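Local coordinates for hypothetical sugar ABC-transporter sugar binding protein (Arthrobacter globiformis, PDB 7BVT), which binds cyclic alpha-maltosyl-1,6-maltose outside the cell and probably delivers it to an ABC transporter for uptake, at residues G101-L106 with M300-S305; V30-Y35 with P84-G89; A171-L176 with I238-S243; G143-K148 with F275-A280. All blocks are in the same frame, centred on the assembly; numbering follows the deposited sequence.

Contact 1 (G101-L106 with M300-S305); sequences GTLADL and MVFENS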
loop_
_atom_site.group_PDB
_atom_site.type_symbol
_atom_site.label_atom_id
_atom_site.label_comp_id
_atom_site.label_asym_id
_atom_site.label_seq_id
_atom_site.Cartn_x
_atom_site.Cartn_y
_atom_site.Cartn_z
ATOM N N GLY A 101 -12.119 19.598 -2.192
ATOM C CA GLY A 101 -12.150 20.686 -1.222
ATOM C C GLY A 101 -10.732 21.097 -0.913
ATOM O O GLY A 101 -9.864 20.225 -1.005
ATOM N N THR A 102 -10.526 22.368 -0.599
ATOM C CA THR A 102 -9.203 22.937 -0.287
ATOM C C THR A 102 -8.683 22.294 0.996
ATOM O O THR A 102 -9.354 22.393 2.073
ATOM C CB THR A 102 -9.235 24.457 -0.074
ATOM O OG1 THR A 102 -9.682 25.013 -1.304
ATOM C CG2 THR A 102 -7.889 25.041 0.270
ATOM N N LEU A 103 -7.517 21.663 0.911
ATOM C CA LEU A 103 -6.916 21.022 2.076
ATOM C C LEU A 103 -5.917 21.978 2.712
ATOM O O LEU A 103 -5.166 22.656 1.986
ATOM C CB LEU A 103 -6.253 19.715 1.662
ATOM C CG LEU A 103 -7.191 18.669 1.068
ATOM C CD1 LEU A 103 -6.380 17.455 0.631
ATOM C CD2 LEU A 103 -8.269 18.265 2.072
ATOM N N ALA A 104 -5.932 22.022 4.024
ATOM C CA ALA A 104 -4.965 22.805 4.817
ATOM C C ALA A 104 -3.556 22.248 4.656
ATOM O O ALA A 104 -3.354 21.014 4.558
ATOM C CB ALA A 104 -5.313 22.858 6.269
ATOM N N ASP A 105 -2.579 23.143 4.725
ATOM C CA ASP A 105 -1.178 22.708 4.767
ATOM C C ASP A 105 -0.824 22.291 6.192
ATOM O O ASP A 105 -1.059 23.081 7.169
ATOM C CB ASP A 105 -0.307 23.831 4.224
ATOM C CG ASP A 105 1.154 23.461 4.064
ATOM O OD1 ASP A 105 1.591 22.347 4.440
ATOM O OD2 ASP A 105 1.838 24.326 3.460
ATOM N N LEU A 106 -0.366 21.055 6.371
ATOM C CA LEU A 106 -0.057 20.510 7.716
ATOM C C LEU A 106 1.310 20.972 8.153
ATOM O O LEU A 106 1.634 20.911 9.326
ATOM C CB LEU A 106 -0.197 18.985 7.706
ATOM C CG LEU A 106 -1.603 18.483 7.359
ATOM C CD1 LEU A 106 -1.540 16.995 7.195
ATOM C CD2 LEU A 106 -2.622 18.881 8.418
ATOM N N MET A 300 -6.276 14.036 6.152
ATOM C CA MET A 300 -6.377 15.321 5.411
ATOM C C MET A 300 -7.265 16.269 6.235
ATOM O O MET A 300 -8.279 15.792 6.769
ATOM C CB MET A 300 -7.014 15.080 4.051
ATOM C CG MET A 300 -6.116 14.252 3.143
ATOM S SD MET A 300 -7.086 13.420 1.902
ATOM C CE MET A 300 -7.511 11.916 2.799
ATOM N N VAL A 301 -6.878 17.528 6.341
ATOM C CA VAL A 301 -7.672 18.578 7.062
ATOM C C VAL A 301 -8.266 19.505 6.024
ATOM O O VAL A 301 -7.508 20.096 5.242
ATOM C CB VAL A 301 -6.818 19.332 8.076
ATOM C CG1 VAL A 301 -7.559 20.534 8.660
ATOM C CG2 VAL A 301 -6.247 18.432 9.137
ATOM N N PHE A 302 -9.584 19.609 5.944
ATOM C CA PHE A 302 -10.236 20.555 5.025
ATOM C C PHE A 302 -10.111 21.971 5.631
ATOM O O PHE A 302 -10.374 22.149 6.834
ATOM C CB PHE A 302 -11.709 20.209 4.782
ATOM C CG PHE A 302 -11.899 19.041 3.863
ATOM C CD1 PHE A 302 -11.703 19.188 2.500
ATOM C CD2 PHE A 302 -12.181 17.784 4.366
ATOM C CE1 PHE A 302 -11.867 18.108 1.654
ATOM C CE2 PHE A 302 -12.322 16.698 3.511
ATOM C CZ PHE A 302 -12.146 16.872 2.168
ATOM N N GLU A 303 -9.674 22.944 4.841
ATOM C CA GLU A 303 -9.379 24.301 5.367
ATOM C C GLU A 303 -10.668 25.014 5.756
ATOM O O GLU A 303 -11.580 25.070 4.943
ATOM C CB GLU A 303 -8.665 25.138 4.330
ATOM C CG GLU A 303 -7.978 26.312 4.990
ATOM C CD GLU A 303 -6.862 26.781 4.099
ATOM O OE1 GLU A 303 -7.187 27.251 2.989
ATOM O OE2 GLU A 303 -5.699 26.547 4.469
ATOM N N ASN A 304 -10.664 25.534 6.978
ATOM C CA ASN A 304 -11.711 26.353 7.627
ATOM C C ASN A 304 -10.995 27.627 8.104
ATOM O O ASN A 304 -10.351 28.262 7.245
ATOM C CB ASN A 304 -12.429 25.501 8.678
ATOM C CG ASN A 304 -13.301 24.417 8.063
ATOM O OD1 ASN A 304 -13.086 23.206 8.266
ATOM N ND2 ASN A 304 -14.340 24.852 7.375
ATOM N N SER A 305 -11.035 27.980 9.391
ATOM C CA SER A 305 -10.212 29.084 9.967
ATOM C C SER A 305 -8.846 28.536 10.406
ATOM O O SER A 305 -8.742 27.313 10.552
ATOM C CB SER A 305 -10.921 29.727 11.111
ATOM O OG SER A 305 -10.905 28.865 12.237
HETATM O O HOH W 1 -4.699 25.575 1.915
HETATM O O HOH W 2 -4.439 18.557 5.290
HETATM O O HOH W 3 -3.138 25.910 5.099
#

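Contact 2 (V30-Y35 with P84-G89); sequences VTVWHY and PDIAIG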
loop_
_atom_site.group_PDB
_atom_site.type_symbol
_atom_site.label_atom_id
_atom_site.label_comp_id
_atom_site.label_asym_id
_atom_site.label_seq_id
_atom_site.Cartn_x
_atom_site.Cartn_y
_atom_site.Cartn_z
ATOM N N VAL A 30 -14.372 19.077 16.326
ATOM C CA VAL A 30 -13.643 18.635 15.119
ATOM C C VAL A 30 -14.260 17.300 14.710
ATOM O O VAL A 30 -14.290 16.350 15.504
ATOM C CB VAL A 30 -12.132 18.549 15.420
ATOM C CG1 VAL A 30 -11.346 17.852 14.313
ATOM C CG2 VAL A 30 -11.522 19.914 15.684
ATOM N N THR A 31 -14.716 17.252 13.491
ATOM C CA THR A 31 -15.288 16.019 12.941
ATOM C C THR A 31 -14.231 15.234 12.152
ATOM O O THR A 31 -13.453 15.852 11.423
ATOM C CB THR A 31 -16.503 16.320 12.099
ATOM O OG1 THR A 31 -16.146 17.193 11.033
ATOM C CG2 THR A 31 -17.605 16.906 12.974
ATOM N N VAL A 32 -14.268 13.925 12.282
ATOM C CA VAL A 32 -13.358 12.986 11.563
ATOM C C VAL A 32 -14.234 11.973 10.861
ATOM O O VAL A 32 -15.021 11.347 11.565
ATOM C CB VAL A 32 -12.381 12.275 12.497
ATOM C CG1 VAL A 32 -11.545 11.282 11.708
ATOM C CG2 VAL A 32 -11.502 13.251 13.230
ATOM N N TRP A 33 -14.090 11.830 9.566
ATOM C CA TRP A 33 -14.700 10.712 8.829
ATOM C C TRP A 33 -13.609 9.721 8.437
ATOM O O TRP A 33 -12.543 10.156 7.959
ATOM C CB TRP A 33 -15.435 11.167 7.603
ATOM C CG TRP A 33 -16.578 12.110 7.824
ATOM C CD1 TRP A 33 -17.135 12.455 9.003
ATOM C CD2 TRP A 33 -17.351 12.755 6.814
ATOM N NE1 TRP A 33 -18.186 13.306 8.790
ATOM C CE2 TRP A 33 -18.348 13.505 7.477
ATOM C CE3 TRP A 33 -17.299 12.773 5.428
ATOM C CZ2 TRP A 33 -19.249 14.318 6.792
ATOM C CZ3 TRP A 33 -18.232 13.532 4.749
ATOM C CH2 TRP A 33 -19.172 14.297 5.427
ATOM N N HIS A 34 -13.884 8.438 8.612
ATOM C CA HIS A 34 -12.925 7.364 8.294
ATOM C C HIS A 34 -13.747 6.190 7.793
ATOM O O HIS A 34 -14.975 6.293 7.924
ATOM C CB HIS A 34 -12.097 6.986 9.484
ATOM C CG HIS A 34 -12.954 6.405 10.546
ATOM N ND1 HIS A 34 -13.260 5.058 10.560
ATOM C CD2 HIS A 34 -13.524 6.983 11.631
ATOM C CE1 HIS A 34 -13.984 4.816 11.656
ATOM N NE2 HIS A 34 -14.193 5.971 12.325
ATOM N N TYR A 35 -13.100 5.156 7.292
ATOM C CA TYR A 35 -13.829 3.970 6.753
ATOM C C TYR A 35 -13.484 2.721 7.560
ATOM O O TYR A 35 -13.844 1.623 7.101
ATOM C CB TYR A 35 -13.636 3.800 5.233
ATOM C CG TYR A 35 -12.214 3.726 4.722
ATOM C CD1 TYR A 35 -11.318 2.791 5.196
ATOM C CD2 TYR A 35 -11.775 4.577 3.730
ATOM C CE1 TYR A 35 -10.002 2.712 4.731
ATOM C CE2 TYR A 35 -10.480 4.493 3.232
ATOM C CZ TYR A 35 -9.599 3.560 3.736
ATOM O OH TYR A 35 -8.329 3.503 3.205
ATOM N N PRO A 84 -16.261 17.434 6.399
ATOM C CA PRO A 84 -15.765 17.144 7.731
ATOM C C PRO A 84 -14.500 17.996 7.921
ATOM O O PRO A 84 -14.029 18.575 6.996
ATOM C CB PRO A 84 -15.418 15.663 7.715
ATOM C CG PRO A 84 -15.020 15.462 6.306
ATOM C CD PRO A 84 -15.928 16.332 5.460
ATOM N N ASP A 85 -14.030 18.052 9.126
ATOM C CA ASP A 85 -12.775 18.790 9.406
ATOM C C ASP A 85 -11.591 17.910 8.996
ATOM O O ASP A 85 -10.662 18.425 8.413
ATOM C CB ASP A 85 -12.673 19.162 10.867
ATOM C CG ASP A 85 -13.822 20.085 11.216
ATOM O OD1 ASP A 85 -13.991 21.102 10.466
ATOM O OD2 ASP A 85 -14.533 19.744 12.193
ATOM N N ILE A 86 -11.647 16.630 9.316
ATOM C CA ILE A 86 -10.628 15.614 8.940
ATOM C C ILE A 86 -11.304 14.525 8.101
ATOM O O ILE A 86 -12.304 13.898 8.547
ATOM C CB ILE A 86 -9.885 15.038 10.165
ATOM C CG1 ILE A 86 -9.161 16.111 10.987
ATOM C CG2 ILE A 86 -8.947 13.926 9.783
ATOM C CD1 ILE A 86 -8.666 15.625 12.338
ATOM N N ALA A 87 -10.714 14.179 6.973
ATOM C CA ALA A 87 -11.034 12.922 6.263
ATOM C C ALA A 87 -9.851 11.958 6.351
ATOM O O ALA A 87 -8.709 12.386 6.164
ATOM C CB ALA A 87 -11.329 13.203 4.810
ATOM N N ILE A 88 -10.102 10.700 6.611
ATOM C CA ILE A 88 -9.046 9.667 6.584
ATOM C C ILE A 88 -9.390 8.724 5.433
ATOM O O ILE A 88 -10.398 8.004 5.512
ATOM C CB ILE A 88 -8.892 8.973 7.945
ATOM C CG1 ILE A 88 -8.610 9.990 9.058
ATOM C CG2 ILE A 88 -7.844 7.865 7.913
ATOM C CD1 ILE A 88 -8.438 9.405 10.412
ATOM N N GLY A 89 -8.558 8.728 4.393
ATOM C CA GLY A 89 -8.831 8.029 3.136
ATOM C C GLY A 89 -7.708 7.126 2.718
ATOM O O GLY A 89 -6.642 7.157 3.314
HETATM O O HOH W 4 -10.312 5.583 6.841
#

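Contact 3 (A171-L176 with I238-S243); sequences AGQTIL and IDSGVS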
loop_
_atom_site.group_PDB
_atom_site.type_symbol
_atom_site.label_atom_id
_atom_site.label_comp_id
_atom_site.label_asym_id
_atom_site.label_seq_id
_atom_site.Cartn_x
_atom_site.Cartn_y
_atom_site.Cartn_z
ATOM N N ALA A 171 12.522 -22.223 -7.643
ATOM C CA ALA A 171 11.736 -22.864 -6.552
ATOM C C ALA A 171 10.306 -23.079 -7.008
ATOM O O ALA A 171 9.732 -24.124 -6.717
ATOM C CB ALA A 171 11.764 -22.027 -5.277
ATOM N N GLY A 172 9.691 -22.114 -7.704
ATOM C CA GLY A 172 8.339 -22.326 -8.208
ATOM C C GLY A 172 8.298 -23.464 -9.206
ATOM O O GLY A 172 7.271 -24.140 -9.228
ATOM N N GLN A 173 9.304 -23.563 -10.062
ATOM C CA GLN A 173 9.374 -24.671 -11.047
ATOM C C GLN A 173 9.413 -26.011 -10.311
ATOM O O GLN A 173 8.719 -26.962 -10.726
ATOM C CB GLN A 173 10.569 -24.500 -11.965
ATOM C CG GLN A 173 10.642 -25.482 -13.115
ATOM C CD GLN A 173 9.570 -25.238 -14.142
ATOM O OE1 GLN A 173 9.454 -24.107 -14.661
ATOM N NE2 GLN A 173 8.793 -26.275 -14.446
ATOM N N THR A 174 10.172 -26.103 -9.258
ATOM C CA THR A 174 10.232 -27.343 -8.449
ATOM C C THR A 174 8.854 -27.664 -7.876
ATOM O O THR A 174 8.411 -28.804 -7.949
ATOM C CB THR A 174 11.296 -27.177 -7.395
ATOM O OG1 THR A 174 12.556 -27.071 -8.050
ATOM C CG2 THR A 174 11.345 -28.331 -6.408
ATOM N N ILE A 175 8.161 -26.694 -7.321
ATOM C CA ILE A 175 6.809 -26.925 -6.773
ATOM C C ILE A 175 5.894 -27.439 -7.886
ATOM O O ILE A 175 5.149 -28.425 -7.686
ATOM C CB ILE A 175 6.252 -25.674 -6.092
ATOM C CG1 ILE A 175 7.053 -25.342 -4.841
ATOM C CG2 ILE A 175 4.783 -25.847 -5.774
ATOM C CD1 ILE A 175 6.703 -23.978 -4.224
ATOM N N LEU A 176 5.927 -26.816 -9.053
ATOM C CA LEU A 176 5.030 -27.238 -10.143
ATOM C C LEU A 176 5.411 -28.679 -10.560
ATOM O O LEU A 176 4.479 -29.490 -10.704
ATOM C CB LEU A 176 5.167 -26.252 -11.293
ATOM C CG LEU A 176 4.377 -26.606 -12.540
ATOM C CD1 LEU A 176 2.871 -26.545 -12.273
ATOM C CD2 LEU A 176 4.871 -25.781 -13.713
ATOM N N ILE A 238 4.477 -17.116 -16.183
ATOM C CA ILE A 238 3.194 -17.607 -16.748
ATOM C C ILE A 238 3.502 -18.687 -17.794
ATOM O O ILE A 238 2.824 -19.748 -17.719
ATOM C CB ILE A 238 2.425 -16.442 -17.369
ATOM C CG1 ILE A 238 1.975 -15.460 -16.295
ATOM C CG2 ILE A 238 1.265 -16.974 -18.203
ATOM C CD1 ILE A 238 1.529 -14.096 -16.847
ATOM N N ASP A 239 4.475 -18.429 -18.670
ATOM C CA ASP A 239 4.810 -19.293 -19.840
ATOM C C ASP A 239 5.283 -20.636 -19.288
ATOM O O ASP A 239 4.972 -21.667 -19.916
ATOM C CB ASP A 239 5.843 -18.662 -20.790
ATOM C CG ASP A 239 5.265 -17.630 -21.767
ATOM O OD1 ASP A 239 4.004 -17.497 -21.845
ATOM O OD2 ASP A 239 6.087 -16.907 -22.398
ATOM N N SER A 240 6.023 -20.638 -18.168
ATOM C CA SER A 240 6.540 -21.903 -17.546
ATOM C C SER A 240 5.400 -22.700 -16.917
ATOM O O SER A 240 5.666 -23.855 -16.526
ATOM C CB SER A 240 7.618 -21.615 -16.550
ATOM O OG SER A 240 7.138 -20.835 -15.456
ATOM N N GLY A 241 4.229 -22.095 -16.673
ATOM C CA GLY A 241 3.172 -22.675 -15.836
ATOM C C GLY A 241 3.373 -22.507 -14.338
ATOM O O GLY A 241 2.462 -22.929 -13.587
ATOM N N VAL A 242 4.506 -21.914 -13.916
ATOM C CA VAL A 242 4.741 -21.669 -12.448
ATOM C C VAL A 242 3.664 -20.736 -11.897
ATOM O O VAL A 242 3.177 -20.982 -10.777
ATOM C CB VAL A 242 6.154 -21.164 -12.163
ATOM C CG1 VAL A 242 6.274 -20.651 -10.730
ATOM C CG2 VAL A 242 7.188 -22.235 -12.452
ATOM N N SER A 243 3.250 -19.736 -12.678
ATOM C CA SER A 243 2.224 -18.729 -12.287
ATOM C C SER A 243 1.139 -18.632 -13.354
ATOM O O SER A 243 1.246 -17.773 -14.222
ATOM C CB SER A 243 2.904 -17.373 -12.158
ATOM O OG SER A 243 3.974 -17.475 -11.239
HETATM O O HOH W 5 7.220 -25.925 -16.858
#

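Contact 4 (G143-K148 with F275-A280); sequences GYMYNK and FEFGTA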
loop_
_atom_site.group_PDB
_atom_site.type_symbol
_atom_site.label_atom_id
_atom_site.label_comp_id
_atom_site.label_asym_id
_atom_site.label_seq_id
_atom_site.Cartn_x
_atom_site.Cartn_y
_atom_site.Cartn_z
ATOM N N GLY A 143 4.473 -7.968 0.531
ATOM C CA GLY A 143 5.531 -8.893 0.907
ATOM C C GLY A 143 5.344 -10.207 0.207
ATOM O O GLY A 143 4.361 -10.411 -0.514
ATOM N N TYR A 144 6.272 -11.092 0.454
ATOM C CA TYR A 144 6.210 -12.462 -0.108
ATOM C C TYR A 144 5.698 -13.395 0.972
ATOM O O TYR A 144 6.274 -13.439 2.039
ATOM C CB TYR A 144 7.609 -12.859 -0.594
ATOM C CG TYR A 144 7.711 -14.254 -1.149
ATOM C CD1 TYR A 144 7.346 -14.506 -2.451
ATOM C CD2 TYR A 144 8.155 -15.312 -0.379
ATOM C CE1 TYR A 144 7.416 -15.787 -3.008
ATOM C CE2 TYR A 144 8.209 -16.592 -0.906
ATOM C CZ TYR A 144 7.807 -16.834 -2.199
ATOM O OH TYR A 144 7.936 -18.089 -2.713
ATOM N N MET A 145 4.648 -14.118 0.658
ATOM C CA MET A 145 4.114 -15.165 1.580
ATOM C C MET A 145 4.188 -16.505 0.874
ATOM O O MET A 145 4.052 -16.579 -0.336
ATOM C CB MET A 145 2.669 -14.903 1.962
ATOM C CG MET A 145 2.468 -13.926 3.024
ATOM S SD MET A 145 0.757 -14.135 3.673
ATOM C CE MET A 145 0.896 -12.936 4.999
ATOM N N TYR A 146 4.438 -17.558 1.636
ATOM C CA TYR A 146 4.571 -18.888 1.044
ATOM C C TYR A 146 4.031 -19.931 2.001
ATOM O O TYR A 146 3.966 -19.706 3.218
ATOM C CB TYR A 146 6.023 -19.146 0.665
ATOM C CG TYR A 146 6.975 -19.330 1.807
ATOM C CD1 TYR A 146 7.503 -18.269 2.523
ATOM C CD2 TYR A 146 7.407 -20.618 2.148
ATOM C CE1 TYR A 146 8.393 -18.460 3.576
ATOM C CE2 TYR A 146 8.344 -20.805 3.140
ATOM C CZ TYR A 146 8.811 -19.739 3.895
ATOM O OH TYR A 146 9.724 -19.964 4.915
ATOM N N ASN A 147 3.775 -21.090 1.422
ATOM C CA ASN A 147 3.190 -22.244 2.149
ATOM C C ASN A 147 4.336 -23.191 2.511
ATOM O O ASN A 147 4.899 -23.827 1.605
ATOM C CB ASN A 147 2.137 -22.893 1.288
ATOM C CG ASN A 147 1.462 -24.109 1.896
ATOM O OD1 ASN A 147 2.077 -24.803 2.695
ATOM N ND2 ASN A 147 0.227 -24.322 1.506
ATOM N N LYS A 148 4.655 -23.296 3.801
ATOM C CA LYS A 148 5.837 -24.070 4.208
ATOM C C LYS A 148 5.573 -25.554 3.935
ATOM O O LYS A 148 6.526 -26.274 3.569
ATOM C CB LYS A 148 6.145 -23.834 5.691
ATOM C CG LYS A 148 6.457 -22.400 6.077
ATOM C CD LYS A 148 7.216 -22.357 7.419
ATOM C CE LYS A 148 7.311 -20.956 7.994
ATOM N NZ LYS A 148 8.063 -20.974 9.267
ATOM N N PHE A 275 -3.169 -22.573 6.555
ATOM C CA PHE A 275 -1.976 -23.458 6.438
ATOM C C PHE A 275 -0.790 -22.754 7.106
ATOM O O PHE A 275 -0.990 -21.590 7.491
ATOM C CB PHE A 275 -1.696 -23.861 4.975
ATOM C CG PHE A 275 -1.627 -22.698 4.010
ATOM C CD1 PHE A 275 -0.475 -21.923 3.924
ATOM C CD2 PHE A 275 -2.737 -22.293 3.292
ATOM C CE1 PHE A 275 -0.427 -20.822 3.071
ATOM C CE2 PHE A 275 -2.693 -21.181 2.465
ATOM C CZ PHE A 275 -1.531 -20.451 2.356
ATOM N N GLU A 276 0.336 -23.456 7.288
ATOM C CA GLU A 276 1.598 -22.964 7.878
ATOM C C GLU A 276 2.225 -22.057 6.822
ATOM O O GLU A 276 2.784 -22.546 5.846
ATOM C CB GLU A 276 2.549 -24.063 8.315
ATOM C CG GLU A 276 3.875 -23.585 8.906
ATOM C CD GLU A 276 3.886 -23.199 10.385
ATOM O OE1 GLU A 276 2.843 -23.432 11.061
ATOM O OE2 GLU A 276 4.940 -22.665 10.879
ATOM N N PHE A 277 2.108 -20.756 7.031
ATOM C CA PHE A 277 2.700 -19.770 6.098
ATOM C C PHE A 277 3.972 -19.178 6.676
ATOM O O PHE A 277 4.150 -19.011 7.909
ATOM C CB PHE A 277 1.675 -18.705 5.742
ATOM C CG PHE A 277 1.338 -17.719 6.821
ATOM C CD1 PHE A 277 0.325 -17.994 7.718
ATOM C CD2 PHE A 277 1.998 -16.501 6.914
ATOM C CE1 PHE A 277 -0.003 -17.086 8.707
ATOM C CE2 PHE A 277 1.670 -15.602 7.902
ATOM C CZ PHE A 277 0.685 -15.894 8.807
ATOM N N GLY A 278 4.838 -18.755 5.756
ATOM C CA GLY A 278 6.039 -17.970 6.018
ATOM C C GLY A 278 5.968 -16.635 5.280
ATOM O O GLY A 278 5.069 -16.464 4.417
ATOM N N THR A 279 6.823 -15.723 5.678
ATOM C CA THR A 279 6.856 -14.391 5.052
ATOM C C THR A 279 8.300 -14.046 4.771
ATOM O O THR A 279 9.251 -14.558 5.426
ATOM C CB THR A 279 6.158 -13.342 5.930
ATOM O OG1 THR A 279 6.979 -13.185 7.089
ATOM C CG2 THR A 279 4.734 -13.694 6.268
ATOM N N ALA A 280 8.523 -13.160 3.807
ATOM C CA ALA A 280 9.861 -12.652 3.516
ATOM C C ALA A 280 9.776 -11.351 2.741
ATOM O O ALA A 280 8.679 -11.036 2.219
ATOM C CB ALA A 280 10.645 -13.639 2.675
#

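Contact 1 (G101-L106 with M300-S305)
L103 and F302 both carry CG anti to the carbonyl carbon (chi1 -61° and -76°), and the two side chains run alongside each other in the same direction. That parallel course lays the CD2 methyl of L103 over one face of the F302 ring, a CH-pi contact 3.9 Å from CD2 to the ring centroid, while G101 CA meets the edge of the ring. L103 CD2 also packs on M300 CB. The backbones are joined by two hydrogen bonds: E303 N donates to T102 O in an almost straight bond of 2.8 Å, and A104 N donates to V301 O. Farther along, L106 CD2 rests on V301 CG2 at 3.7 Å, and A104 CB approaches V301 CG1. E303 swings CG anti to its backbone N, which, with the chain extended beyond CG, carries the carboxylate toward the 102-105 loop. There OE2 accepts from two waters, one also donating to L103 O and the other accepting from D105 N, so the loop is tied to the carboxylate without a direct bond. A third water accepts from V301 N, 2.8 Å away, and probably donates to A104 O. Helix 306-319 packs on V301, and I97 of helix 94-100 touches M300 and F302. The L103-F302 pair is a single beta bridge, joining the loop after helix 94-100 to the end of strand 292-301 in the alpha/beta fold of a periplasmic-type solute-binding protein.

Contact 2 (V30-Y35 with P84-G89)
W33 and P84 meet at about a right angle, the proline lying over one face of the indole beside two parallel strands of the alpha/beta sheet typical of solute-binding proteins. P84 CB sits almost on the ring normal, 3.5 Å from the centroid of the five-membered ring, and P84 CG and CD continue over the six-membered ring. K73 adds a cation-pi contact to the same indole. V32 and I86 instead lie side by side on the other face of the sheet, pointing the same way, with V32 CG2 3.8 Å from I86 CD1; V32 CG1 reaches I88 CD1, and A312 of helix 306-319 covers V30 and I86. Between the strands, W33 N donates to I86 O and I88 N to W33 O, the parallel pattern in which W33 bonds to the two residues flanking its partner A87. At the start of the pair D85 and T31 cross nearly perpendicularly. T31 OG1, placed between its backbone N and carbonyl carbon (chi1 59°), accepts from D85 N at 3.0 Å. At the far end, a water bridges Y35 N and I88 O over the face of the Y35 ring, whose OH bonds to E297. In return for the T31 OG1 bond, D85 OD2 uses its anti lone pair to accept from T31 N at 2.8 Å.

Contact 3 (A171-L176 with I238-S243)
V242 presses its two methyls against the backbone of helix 165-179 at G172 and Q173. CG1 lies 3.7 Å from G172 CA, and CG2 lies 3.5 Å from Q173 N. G172, with no side chain, lets the valine methyls lie directly on the helix backbone. One turn on, L176 reaches over the turn at S240-G241: its CG is anti to the backbone N (chi1 176°), and CD2 comes to 3.5 Å from S240 O and also meets G241 C. Q173 crosses V242 at about a right angle. Its chain bends at chi2 (70°), bringing the amide back beside the turn, where OE1 packs on S240 CB at 3.6 Å. The amide nitrogen does not bond to the turn directly; Q173 NE2 donates to a water that in turn donates to S240 O, 2.6 Å away.

In the next shell, D177 accepts a second bond from Q173 NE2 and so helps fix the amide, while S240 OG is hydrogen-bonded back to L237 O, with D236 O as a second acceptor. G241, with positive phi (81°), turns the chain out of helix 225-239, and V242 also touches L237. Elsewhere on helix 165-179, I175 packs against L150 and F151 of helix 148-153. With no direct hydrogen bond joining helix 165-179 to the turn that ends helix 225-239, cohesion rests on methyl-to-backbone packing, supplemented on the polar side by a bridging water.

Contact 4 (G143-K148 with F275-A280)
Y144 and A280 open the antiparallel pairing of strands 140-147 and 277-280 in the mixed sheet of the solute-binding fold, exchanging two backbone hydrogen bonds: Y144 N donates to A280 O, and A280 N to Y144 O. The CB of Y144 lies against A280 O, while the ring leads away from the neighbouring strand. M145 comes next, a non-hydrogen-bonded partner of T279, and its extended chain runs alongside both T279 and F277. M145 CG packs on T279 CG2 at 4.0 Å, and SD stands oblique to the F277 ring, 4.9 Å from its centroid, a Met-aromatic contact. R357 adds a cation-pi contact to the same phenyl ring.

Y146 has CG set between its backbone N and carbonyl carbon (chi1 70°), which folds the ring across the strand onto G278; Y146 CE1 lies 3.4 Å from G278 CA, the ring resting directly on the glycine backbone. G278 N donates to Y146 O, whereas Y146 N reaches G278 O from well above the carbonyl plane. Y146 OH is held by P158 O. N147 then stacks its amide flat over the F275 ring, the planes only 2° apart and ND2 3.5 Å from CG of F275; its OD1 caps helix 148-153 by accepting from L150 N. K148 begins that helix, yet its N still bonds to E276 O at 2.9 Å. Its extended chain passes G278, and NZ forms its main salt bridge with E159 and a long one with E276 OE2, 3.9 Å from NZ. Backbone bonding therefore supplies the directional hold between these strands, while amide-aromatic stacking and a sulfur contact fill in around it and the lysine's charge is probably met mainly by E159 and more weakly by E276.

Contacts 1 and 2 adjoin, their centres 11 Å apart: strand 86-90 lies between strands 28-34 and 292-301, and M300 O takes a probable hydrogen bond from A87 N at 2.9 Å. Contacts 3 and 4 lie on the opposite side of the chain's centre, 17 Å apart between centres, with contact 3 nested in the loop closed by contact 4. Centres of contacts 2 and 4 are 35 Å apart, yet both reach one sheet through strand 292-301, which pairs with 86-90 and 140-147. Bound glucose units lie between: the side chains of Y35 and M300 are about 6 and 12 Å from a bound glucose, and G143 about 9 Å.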